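Local coordinates for uncharacterized protein (Singapore grouper iridovirus, PDB 3RJ2) that binds the chromatin protein histone H3 and is encoded by an iridovirus of grouper fish, at residues V12-K17 / K41-R46; C31-Y36 / R96-I101; F54-V59 / H71-H76. All coordinates share one frame; numbering follows the deposited sequence.

Overall arrangement
The three contacts lie in one beta-rich chain with two sheets, and no ligand marks a site among them. Contact 1 sits at the surface, where strand 6-12 ends and strand 44-50 begins in the four-stranded sheet; contacts 2 and 3 belong to the six-stranded mixed sheet, where strands 94-98 and 56-62 are neighbours. The centres of contacts 2 and 3 are about 10 Å apart, and His98 N probably bonds to Arg58 O at 2.7 Å. The centre of contact 1 is about 20 Å from that of contact 2 and 21 Å from that of contact 3, yet residues touch: Tyr42 OH probably bonds to Tyr36 OH at 2.5 Å, and Leu45 packs on Val59.

Contact 1: residues V12-K17 / K41-R46; sequences VNATGK and KYTLLR
Val12 O takes the backbone N-H of Thr43 at 2.8 Å, nearly straight, and a weak bond from Leu44 N at the centre of a classic beta bulge: Thr43 and Leu44 together face Val12. The antiparallel pairing of strands 6-12 and 44-50 frays here, after a last hydrogen-bonded pair in which Val12 N reaches Leu44 O at 2.9 Å. On the face carrying Val12 and Leu44, the two CB atoms meet at 4.1 Å. Val12 CG2, anti to its carbonyl carbon, rests near Leu44 O and against Arg46 CD, which slants across it.

Asn13 can be followed outward. Its CB touches Lys41 O at 3.5 Å. From there CG turns between backbone N and carbonyl carbon (chi1 72°), and this folds the amide back over its own loop, away from 41-46. OD1 accepts Lys17 N at 3.0 Å and Thr15 N at 3.2 Å, one from each face of the carbonyl plane and both well out of it; the second closes an Asx turn. ND2 bonds to Glu40, whose carboxylate also pairs with Lys17 NZ. The amide is thus held at both ends while the type I turn from Asn13 to Gly16 wraps around it.

The Tyr42 ring turns its edge to Val12 O and Asn13 N, and its hydroxyl bonds to Tyr36. Phe11 and Phe38 also meet this ring. Farther along the turn, Thr43 CG2 lies against Ala14 CA, and one water bridges the backbones, accepting from Ala14 N and donating to Lys41 O at 2.9 Å.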
# COMPACT_ATOMS: atom_id res chain seq x y z
N VAL A 12 13.20 5.31 -0.29
CA VAL A 12 14.61 5.72 -0.22
C VAL A 12 15.42 4.82 -1.14
O VAL A 12 15.28 3.60 -1.05
CB VAL A 12 15.16 5.62 1.23
CG1 VAL A 12 16.52 6.30 1.36
CG2 VAL A 12 14.18 6.24 2.22
N ASN A 13 16.23 5.39 -2.03
CA ASN A 13 17.11 4.58 -2.87
C ASN A 13 18.41 4.20 -2.15
O ASN A 13 18.56 4.49 -0.96
CB ASN A 13 17.33 5.21 -4.26
CG ASN A 13 18.22 6.46 -4.22
OD1 ASN A 13 18.80 6.82 -3.19
ND2 ASN A 13 18.34 7.13 -5.37
N ALA A 14 19.36 3.57 -2.86
CA ALA A 14 20.59 3.07 -2.25
C ALA A 14 21.50 4.15 -1.66
O ALA A 14 22.27 3.91 -0.74
CB ALA A 14 21.37 2.21 -3.25
N THR A 15 21.43 5.36 -2.20
CA THR A 15 22.28 6.42 -1.72
C THR A 15 21.55 7.39 -0.79
O THR A 15 22.08 8.45 -0.49
CB THR A 15 22.94 7.18 -2.88
OG1 THR A 15 21.93 7.83 -3.66
CG2 THR A 15 23.74 6.23 -3.78
N GLY A 16 20.34 7.04 -0.36
CA GLY A 16 19.57 7.90 0.56
C GLY A 16 18.72 9.05 0.02
O GLY A 16 18.21 9.86 0.78
N LYS A 17 18.58 9.15 -1.30
CA LYS A 17 17.69 10.14 -1.87
C LYS A 17 16.27 9.63 -1.65
O LYS A 17 15.98 8.46 -1.91
CB LYS A 17 17.97 10.33 -3.36
CG LYS A 17 17.19 11.46 -4.00
CD LYS A 17 17.01 11.22 -5.49
CE LYS A 17 16.02 10.08 -5.73
NZ LYS A 17 15.87 9.70 -7.16
N LYS A 41 15.31 1.43 -8.21
CA LYS A 41 15.34 0.50 -7.08
C LYS A 41 15.32 1.25 -5.75
O LYS A 41 16.02 2.24 -5.55
CB LYS A 41 16.54 -0.46 -7.16
CG LYS A 41 16.69 -1.17 -8.52
CD LYS A 41 17.70 -2.32 -8.48
CE LYS A 41 17.93 -2.92 -9.90
NZ LYS A 41 18.43 -4.34 -9.90
N TYR A 42 14.49 0.79 -4.83
CA TYR A 42 14.46 1.40 -3.52
C TYR A 42 14.96 0.37 -2.57
O TYR A 42 14.90 -0.81 -2.89
CB TYR A 42 13.03 1.81 -3.17
CG TYR A 42 12.44 2.91 -4.02
CD1 TYR A 42 13.08 4.13 -4.16
CD2 TYR A 42 11.22 2.72 -4.65
CE1 TYR A 42 12.53 5.15 -4.92
CE2 TYR A 42 10.66 3.73 -5.42
CZ TYR A 42 11.31 4.93 -5.55
OH TYR A 42 10.74 5.90 -6.33
N THR A 43 15.44 0.79 -1.40
CA THR A 43 15.92 -0.15 -0.40
C THR A 43 15.17 -0.02 0.91
O THR A 43 15.24 -0.91 1.77
CB THR A 43 17.38 0.08 -0.10
OG1 THR A 43 17.53 1.42 0.39
CG2 THR A 43 18.24 -0.13 -1.36
N LEU A 44 14.44 1.07 1.08
CA LEU A 44 13.78 1.34 2.34
C LEU A 44 12.49 2.11 2.09
O LEU A 44 12.46 3.02 1.26
CB LEU A 44 14.72 2.11 3.29
CG LEU A 44 14.33 2.17 4.77
CD1 LEU A 44 14.43 0.79 5.42
CD2 LEU A 44 15.15 3.19 5.55
N LEU A 45 11.44 1.73 2.80
CA LEU A 45 10.20 2.49 2.82
C LEU A 45 9.96 3.06 4.22
O LEU A 45 9.82 2.30 5.16
CB LEU A 45 9.02 1.61 2.38
CG LEU A 45 7.59 2.17 2.60
CD1 LEU A 45 7.38 3.45 1.81
CD2 LEU A 45 6.51 1.17 2.23
N ARG A 46 9.95 4.38 4.35
CA ARG A 46 9.57 5.02 5.60
C ARG A 46 8.14 5.55 5.47
O ARG A 46 7.84 6.35 4.60
CB ARG A 46 10.53 6.16 5.96
CG ARG A 46 12.01 5.76 5.96
CD ARG A 46 12.95 6.95 6.09
NE ARG A 46 12.75 7.67 7.35
CZ ARG A 46 13.27 7.30 8.52
NH1 ARG A 46 14.02 6.20 8.62
NH2 ARG A 46 13.01 8.03 9.61
O HOH W 1 18.90 2.16 -5.60

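Contact 2: residues C31-Y36 / R96-I101; sequences CWIWTY and RIHAAI
Trp34 and Ile97 form the hydrogen-bonded pair of an antiparallel strand pairing, 31-37 with 94-98, inside the six-stranded mixed sheet. Trp34 N gives its hydrogen to Ile97 O at 2.9 Å, and Ile97 N returns a bond to Trp34 O, an oxygen whose place is less sure. Beyond this pair, Ala99 N reaches Trp32 O at 3.1 Å; a water donates to both Trp32 O and Ala99 O, so the Trp32 carbonyl has two donors.

Side-chain polar atoms are satisfied mostly beyond the pair. Arg96 NE and NH2 both point at Thr35 OG1, although the position of that oxygen is also less certain, while NH1 bonds to the carbonyls of Thr134 and Ala137 near the C-terminus. His98 NE2 is paired with Thr134 OG1, and Ile33 CG2 lies over the face of its imidazole. The indole N-H of Trp32 goes to Ile5 O and that of Trp34 to Glu117. With chi1 at 50°, Trp32 swings its indole over the second strand: Ala99 CB stands 3.5 Å from the centroid of the six-membered ring, only 5° off its normal.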
# COMPACT_ATOMS: atom_id res chain seq x y z
N CYS A 31 -12.07 2.15 2.31
CA CYS A 31 -10.94 1.31 1.87
C CYS A 31 -10.43 1.66 0.47
O CYS A 31 -11.21 1.97 -0.43
CB CYS A 31 -11.31 -0.16 1.88
SG CYS A 31 -11.55 -0.82 3.48
N TRP A 32 -9.11 1.61 0.31
CA TRP A 32 -8.50 1.73 -1.01
C TRP A 32 -7.32 0.77 -1.17
O TRP A 32 -6.87 0.15 -0.21
CB TRP A 32 -8.10 3.18 -1.33
CG TRP A 32 -7.31 3.90 -0.26
CD1 TRP A 32 -7.78 4.87 0.60
CD2 TRP A 32 -5.93 3.72 0.06
NE1 TRP A 32 -6.78 5.29 1.43
CE2 TRP A 32 -5.63 4.61 1.12
CE3 TRP A 32 -4.91 2.90 -0.45
CZ2 TRP A 32 -4.35 4.69 1.70
CZ3 TRP A 32 -3.63 2.98 0.12
CH2 TRP A 32 -3.37 3.87 1.18
N ILE A 33 -6.88 0.63 -2.42
CA ILE A 33 -5.69 -0.14 -2.77
C ILE A 33 -4.83 0.81 -3.59
O ILE A 33 -5.34 1.60 -4.38
CB ILE A 33 -6.03 -1.41 -3.57
CG1 ILE A 33 -6.94 -2.33 -2.76
CG2 ILE A 33 -4.77 -2.16 -3.98
CD1 ILE A 33 -7.52 -3.49 -3.57
N TRP A 34 -3.53 0.75 -3.35
CA TRP A 34 -2.58 1.59 -4.04
C TRP A 34 -1.47 0.74 -4.63
O TRP A 34 -0.91 -0.12 -3.95
CB TRP A 34 -2.03 2.62 -3.05
CG TRP A 34 -0.96 3.51 -3.55
CD1 TRP A 34 -1.11 4.65 -4.29
CD2 TRP A 34 0.45 3.37 -3.29
NE1 TRP A 34 0.13 5.22 -4.54
CE2 TRP A 34 1.10 4.46 -3.93
CE3 TRP A 34 1.23 2.42 -2.61
CZ2 TRP A 34 2.50 4.64 -3.88
CZ3 TRP A 34 2.63 2.60 -2.56
CH2 TRP A 34 3.24 3.70 -3.19
N THR A 35 -1.18 0.98 -5.90
CA THR A 35 -0.10 0.30 -6.63
C THR A 35 0.93 1.30 -7.17
O THR A 35 0.58 2.31 -7.77
CB THR A 35 -0.67 -0.51 -7.82
OG1 THR A 35 -1.66 -1.42 -7.34
CG2 THR A 35 0.44 -1.32 -8.51
N TYR A 36 2.21 1.00 -6.97
CA TYR A 36 3.28 1.88 -7.41
C TYR A 36 4.36 1.08 -8.12
O TYR A 36 4.97 0.20 -7.52
CB TYR A 36 3.87 2.61 -6.20
CG TYR A 36 5.06 3.52 -6.43
CD1 TYR A 36 5.14 4.35 -7.56
CD2 TYR A 36 6.08 3.61 -5.49
CE1 TYR A 36 6.23 5.22 -7.75
CE2 TYR A 36 7.16 4.46 -5.67
CZ TYR A 36 7.23 5.27 -6.79
OH TYR A 36 8.31 6.11 -6.95
N ARG A 96 2.45 -2.30 -3.28
CA ARG A 96 1.02 -2.14 -3.17
C ARG A 96 0.69 -1.99 -1.68
O ARG A 96 1.32 -2.63 -0.82
CB ARG A 96 0.29 -3.34 -3.80
CG ARG A 96 -1.24 -3.36 -3.65
CD ARG A 96 -1.88 -4.35 -4.59
NE ARG A 96 -1.72 -3.94 -5.99
CZ ARG A 96 -1.77 -4.76 -7.04
NH1 ARG A 96 -1.94 -6.08 -6.88
NH2 ARG A 96 -1.63 -4.26 -8.26
N ILE A 97 -0.25 -1.11 -1.38
CA ILE A 97 -0.80 -1.02 -0.04
C ILE A 97 -2.29 -1.37 -0.13
O ILE A 97 -3.01 -0.80 -0.96
CB ILE A 97 -0.58 0.40 0.57
CG1 ILE A 97 0.92 0.68 0.73
CG2 ILE A 97 -1.33 0.56 1.87
CD1 ILE A 97 1.30 2.08 1.21
N HIS A 98 -2.73 -2.34 0.67
CA HIS A 98 -4.16 -2.53 0.92
C HIS A 98 -4.43 -1.83 2.24
O HIS A 98 -4.00 -2.32 3.29
CB HIS A 98 -4.54 -4.02 1.04
CG HIS A 98 -4.46 -4.79 -0.25
ND1 HIS A 98 -3.26 -5.14 -0.84
CD2 HIS A 98 -5.43 -5.29 -1.05
CE1 HIS A 98 -3.49 -5.81 -1.95
NE2 HIS A 98 -4.80 -5.92 -2.10
N ALA A 99 -5.12 -0.69 2.19
CA ALA A 99 -5.49 0.08 3.38
C ALA A 99 -6.73 -0.47 4.09
O ALA A 99 -7.73 -0.79 3.45
CB ALA A 99 -5.71 1.53 3.00
N ALA A 100 -6.66 -0.56 5.41
CA ALA A 100 -7.68 -1.17 6.25
C ALA A 100 -8.07 -2.53 5.70
O ALA A 100 -9.24 -2.78 5.40
CB ALA A 100 -8.91 -0.26 6.41
N ILE A 101 -7.08 -3.41 5.55
CA ILE A 101 -7.32 -4.78 5.12
C ILE A 101 -8.04 -5.56 6.23
O ILE A 101 -8.49 -6.68 6.01
CB ILE A 101 -6.02 -5.51 4.71
CG1 ILE A 101 -6.36 -6.80 3.93
CG2 ILE A 101 -5.14 -5.80 5.93
CD1 ILE A 101 -5.33 -7.23 2.94
O HOH W 2 -8.02 -2.41 1.19

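Contact 3: residues F54-V59 / H71-H76; sequences FMRHRV and HTHLNH
Arg58 lays its guanidinium flat on the His71 ring in the beta hairpin of strands 56-62 and 68-75, the planes 11° apart and NH1 over the ring's centre, 3.5 Å from His71 CG. Arg58 NE bonds to Thr60 OG1 and His71 ND1 to Tyr68 OH. The histidine presents its face because its CG sits between backbone N and carbonyl carbon (chi1 74°). A second stack follows on the same face: the Arg56 guanidinium lies over His73, equally near parallel but looser, with centres 4.4 Å apart and NE above the middle of the imidazole.

His73 therefore stands between two arginines, which it meets differently. Arg56 covers one ring face, whereas Arg58 CG lies 3.8 Å from His73 CD2, with the Arg58 guanidinium turned 54° to the ring. A water in the planes of both flat groups joins Arg58 NH1 to His73 NE2, the latter at 2.7 Å. Arg56 CD also passes Asn75 OD1, whose amide is steeply inclined to the guanidinium. Protonation of either stacked histidine would probably be disfavoured by the arginine lying on it.

The other face of the hairpin carries His57, Val59, Thr72 and Leu74. Val59 CG2, anti to its carbonyl carbon, slants against Leu74 CD1 at 3.8 Å. Near the open end, Met55 CB touches His76 ND1. Between the faces, paired backbone bonds link His57 with Leu74 and Val59 with Thr72, and His76 N extends the ladder to Met55 O at 2.9 Å.

Strand 68-75 is the outer strand of its sheet in this chain; strand 56-62 has 94-98 on its other side. Ile101 of helix 101-104 touches Arg56 and Arg58, while Val59 and Leu74 pack on strands 44-50 and 81-87 of the other sheet.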
# COMPACT_ATOMS: atom_id res chain seq x y z
N PHE A 54 -6.33 0.24 15.85
CA PHE A 54 -6.60 -1.16 15.52
C PHE A 54 -6.82 -1.42 14.02
O PHE A 54 -7.21 -2.53 13.65
CB PHE A 54 -7.73 -1.76 16.39
CG PHE A 54 -7.52 -1.58 17.88
CD1 PHE A 54 -6.61 -2.38 18.57
CD2 PHE A 54 -8.19 -0.60 18.58
CE1 PHE A 54 -6.39 -2.21 19.94
CE2 PHE A 54 -7.98 -0.42 19.96
CZ PHE A 54 -7.08 -1.22 20.63
N MET A 55 -6.54 -0.44 13.16
CA MET A 55 -6.54 -0.70 11.70
C MET A 55 -5.35 -1.57 11.30
O MET A 55 -4.31 -1.55 11.94
CB MET A 55 -6.47 0.61 10.89
CG MET A 55 -7.79 1.21 10.47
SD MET A 55 -7.44 2.65 9.44
CE MET A 55 -9.08 3.37 9.37
N ARG A 56 -5.51 -2.34 10.23
CA ARG A 56 -4.40 -3.10 9.70
C ARG A 56 -4.29 -2.77 8.23
O ARG A 56 -5.30 -2.67 7.55
CB ARG A 56 -4.64 -4.59 9.90
CG ARG A 56 -3.68 -5.50 9.17
CD ARG A 56 -3.45 -6.76 9.98
NE ARG A 56 -4.17 -7.88 9.42
CZ ARG A 56 -4.39 -9.03 10.08
NH1 ARG A 56 -3.96 -9.20 11.33
NH2 ARG A 56 -5.05 -10.00 9.48
N HIS A 57 -3.07 -2.58 7.75
CA HIS A 57 -2.80 -2.41 6.32
C HIS A 57 -1.82 -3.48 5.85
O HIS A 57 -1.00 -3.97 6.63
CB HIS A 57 -2.24 -1.02 6.03
CG HIS A 57 -2.97 0.07 6.75
ND1 HIS A 57 -2.40 0.82 7.75
CD2 HIS A 57 -4.26 0.49 6.65
CE1 HIS A 57 -3.29 1.68 8.23
NE2 HIS A 57 -4.42 1.49 7.58
N ARG A 58 -1.91 -3.83 4.57
CA ARG A 58 -0.94 -4.73 3.98
C ARG A 58 -0.07 -3.97 2.97
O ARG A 58 -0.57 -3.26 2.09
CB ARG A 58 -1.67 -5.89 3.32
CG ARG A 58 -0.81 -7.02 2.93
CD ARG A 58 -1.67 -8.10 2.27
NE ARG A 58 -1.03 -8.59 1.08
CZ ARG A 58 -0.67 -9.85 0.86
NH1 ARG A 58 -0.92 -10.80 1.74
NH2 ARG A 58 -0.07 -10.14 -0.28
N VAL A 59 1.24 -4.13 3.14
CA VAL A 59 2.23 -3.66 2.17
C VAL A 59 2.86 -4.88 1.50
O VAL A 59 3.44 -5.73 2.18
CB VAL A 59 3.36 -2.83 2.84
CG1 VAL A 59 4.28 -2.25 1.78
CG2 VAL A 59 2.78 -1.74 3.70
N HIS A 71 5.09 -9.72 1.86
CA HIS A 71 4.23 -8.68 2.41
C HIS A 71 4.50 -8.49 3.90
O HIS A 71 5.11 -9.36 4.55
CB HIS A 71 2.75 -9.01 2.18
CG HIS A 71 2.22 -10.10 3.06
ND1 HIS A 71 2.44 -11.44 2.80
CD2 HIS A 71 1.47 -10.06 4.19
CE1 HIS A 71 1.86 -12.17 3.74
NE2 HIS A 71 1.26 -11.35 4.59
N THR A 72 4.08 -7.34 4.41
CA THR A 72 4.09 -7.04 5.84
C THR A 72 2.70 -6.48 6.16
O THR A 72 2.08 -5.83 5.31
CB THR A 72 5.20 -6.00 6.22
OG1 THR A 72 6.48 -6.44 5.74
CG2 THR A 72 5.30 -5.83 7.73
N HIS A 73 2.21 -6.73 7.37
CA HIS A 73 1.04 -6.01 7.88
C HIS A 73 1.47 -4.89 8.77
O HIS A 73 2.37 -5.06 9.60
CB HIS A 73 0.11 -6.91 8.68
CG HIS A 73 -0.53 -7.99 7.88
ND1 HIS A 73 -0.61 -9.30 8.31
CD2 HIS A 73 -1.08 -7.97 6.64
CE1 HIS A 73 -1.19 -10.03 7.38
NE2 HIS A 73 -1.49 -9.25 6.36
N LEU A 74 0.84 -3.74 8.60
CA LEU A 74 0.98 -2.62 9.52
C LEU A 74 -0.22 -2.63 10.49
O LEU A 74 -1.36 -2.51 10.06
CB LEU A 74 1.06 -1.30 8.74
CG LEU A 74 2.05 -1.27 7.56
CD1 LEU A 74 2.11 0.11 6.96
CD2 LEU A 74 3.45 -1.75 7.96
N ASN A 75 0.06 -2.80 11.78
CA ASN A 75 -0.98 -2.85 12.80
C ASN A 75 -0.98 -1.57 13.67
O ASN A 75 0.03 -1.24 14.29
CB ASN A 75 -0.78 -4.09 13.66
CG ASN A 75 -1.05 -5.37 12.88
OD1 ASN A 75 -2.15 -5.58 12.39
ND2 ASN A 75 -0.05 -6.22 12.76
N HIS A 76 -2.11 -0.86 13.69
CA HIS A 76 -2.17 0.42 14.41
C HIS A 76 -2.09 0.28 15.93
O HIS A 76 -1.54 1.16 16.60
CB HIS A 76 -3.42 1.22 14.03
CG HIS A 76 -3.20 2.16 12.89
ND1 HIS A 76 -3.03 1.73 11.60
CD2 HIS A 76 -3.10 3.51 12.86
CE1 HIS A 76 -2.85 2.78 10.81
NE2 HIS A 76 -2.89 3.87 11.55
O HOH W 3 -2.73 -10.21 4.21